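Local coordinates for protein putative enzyme related to aldose 1-epimerase (Salmonella typhimurium, PDB 2HTA) that probably catalyses the interconversion of the alpha and beta anomers of glucose 6-phosphate, acting as a hexose-6-phosphate mutarotase, at residues V246-H251 and V279-V284. Sequence-based numbering, arbitrary orientation.
Sequences VVHHHH and VCVETV
Val246 meets Val281 through branched carbons, Val246 CB lying 4.0 Å from Val281 CG1. This apolar patch starts a face-to-face packing of two strands; the axes of their short segments approach to 7.5 Å and run nearly parallel, at 10°. Two residues on, His248 adds the polar element. Its CG stands anti to the carbonyl carbon (chi1 -47°), and the ring reaches across so that His248 ND1 lies 2.7 Å from Thr283 OG1, the hydroxyl near the ring plane; either atom could be the donor. His248 NE2 is hydrogen-bonded to Ser233 OG, so Thr283 and Ser233 grip this buried imidazole at both nitrogens, which should fix its rotation, while Gln302 NE2 helps hold the threonine hydroxyl from the second shell. Val281 CG1 adds an apolar neighbour at the ring edge, 4.1 Å from His248 CE1. Past the strand end the chain turns, and His251 sets its CB 3.6 Å from Thr283 CG2, while its ring lays one face over His248 CB. The example illustrates sheet-on-sheet packing in the galactose mutarotase-like beta-sandwich: strand 242-249 runs between 232-237 and 298-308 in one sheet, whereas 278-286 pairs with 172-183 and 253-258 in a second sheet, its opposite side directing the probable catalytic Glu282 toward His179.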
# COMPACT_ATOMS: atom_id res chain seq x y z
N VAL A 246 2.19 -4.50 -11.43
CA VAL A 246 1.40 -3.57 -10.60
C VAL A 246 0.61 -2.69 -11.56
O VAL A 246 1.20 -1.89 -12.29
CB VAL A 246 2.34 -2.70 -9.70
CG1 VAL A 246 1.54 -1.92 -8.70
CG2 VAL A 246 3.36 -3.55 -8.98
N VAL A 247 -0.71 -2.90 -11.62
CA VAL A 247 -1.55 -2.25 -12.57
C VAL A 247 -2.30 -1.10 -11.89
O VAL A 247 -2.90 -1.28 -10.83
CB VAL A 247 -2.54 -3.20 -13.19
CG1 VAL A 247 -3.36 -2.51 -14.24
CG2 VAL A 247 -1.80 -4.40 -13.83
N HIS A 248 -2.28 0.05 -12.53
CA HIS A 248 -2.80 1.28 -11.97
C HIS A 248 -4.03 1.70 -12.72
O HIS A 248 -4.07 1.66 -13.99
CB HIS A 248 -1.73 2.40 -12.02
CG HIS A 248 -0.38 1.98 -11.54
ND1 HIS A 248 -0.04 1.91 -10.20
CD2 HIS A 248 0.70 1.52 -12.22
CE1 HIS A 248 1.20 1.48 -10.08
NE2 HIS A 248 1.68 1.25 -11.29
N HIS A 249 -5.08 2.06 -11.96
CA HIS A 249 -6.33 2.57 -12.58
C HIS A 249 -6.83 3.81 -11.88
O HIS A 249 -6.73 3.92 -10.69
CB HIS A 249 -7.41 1.48 -12.58
CG HIS A 249 -7.29 0.53 -13.74
ND1 HIS A 249 -6.83 -0.76 -13.60
CD2 HIS A 249 -7.50 0.72 -15.07
CE1 HIS A 249 -6.81 -1.35 -14.79
NE2 HIS A 249 -7.19 -0.46 -15.71
N HIS A 250 -7.37 4.75 -12.67
CA HIS A 250 -7.97 5.98 -12.16
C HIS A 250 -6.93 6.91 -11.54
O HIS A 250 -7.32 7.87 -10.87
CB HIS A 250 -9.14 5.73 -11.16
CG HIS A 250 -10.03 4.59 -11.55
ND1 HIS A 250 -10.73 4.56 -12.73
CD2 HIS A 250 -10.28 3.41 -10.92
CE1 HIS A 250 -11.40 3.42 -12.82
NE2 HIS A 250 -11.16 2.70 -11.73
N HIS A 251 -5.65 6.63 -11.75
CA HIS A 251 -4.55 7.36 -11.13
C HIS A 251 -4.06 8.42 -12.06
O HIS A 251 -4.51 8.50 -13.24
CB HIS A 251 -3.33 6.37 -10.90
CG HIS A 251 -2.79 5.90 -12.20
ND1 HIS A 251 -3.57 5.20 -13.09
CD2 HIS A 251 -1.64 6.18 -12.85
CE1 HIS A 251 -2.88 4.97 -14.19
NE2 HIS A 251 -1.72 5.58 -14.09
N VAL A 279 10.78 -2.76 -2.71
CA VAL A 279 10.70 -1.56 -3.53
C VAL A 279 9.24 -1.13 -3.44
O VAL A 279 8.34 -1.99 -3.44
CB VAL A 279 11.13 -1.79 -5.00
CG1 VAL A 279 10.19 -2.77 -5.76
CG2 VAL A 279 11.24 -0.52 -5.80
N CYS A 280 9.02 0.18 -3.35
CA CYS A 280 7.66 0.71 -3.43
C CYS A 280 7.30 1.11 -4.82
O CYS A 280 8.02 1.89 -5.45
CB CYS A 280 7.43 1.89 -2.47
SG CYS A 280 7.42 1.38 -0.76
N VAL A 281 6.16 0.59 -5.30
CA VAL A 281 5.60 1.01 -6.59
C VAL A 281 4.14 1.37 -6.28
O VAL A 281 3.27 0.48 -6.03
CB VAL A 281 5.72 -0.11 -7.72
CG1 VAL A 281 4.94 0.30 -9.03
CG2 VAL A 281 7.21 -0.52 -8.00
N GLU A 282 3.87 2.68 -6.26
CA GLU A 282 2.67 3.24 -5.65
C GLU A 282 1.72 3.74 -6.73
O GLU A 282 2.18 4.36 -7.69
CB GLU A 282 3.08 4.43 -4.77
CG GLU A 282 4.22 4.06 -3.82
CD GLU A 282 4.70 5.25 -3.01
OE1 GLU A 282 3.93 6.21 -2.83
OE2 GLU A 282 5.83 5.19 -2.50
N THR A 283 0.44 3.51 -6.55
CA THR A 283 -0.60 4.10 -7.43
C THR A 283 -0.99 5.42 -6.84
O THR A 283 -1.42 5.49 -5.67
CB THR A 283 -1.86 3.23 -7.49
OG1 THR A 283 -1.49 1.91 -7.93
CG2 THR A 283 -2.83 3.80 -8.50
N VAL A 284 -0.86 6.48 -7.62
CA VAL A 284 -0.85 7.84 -7.03
C VAL A 284 -1.72 8.83 -7.77
O VAL A 284 -1.81 8.78 -8.99
CB VAL A 284 0.63 8.36 -6.92
CG1 VAL A 284 0.71 9.85 -6.46
CG2 VAL A 284 1.50 7.47 -5.98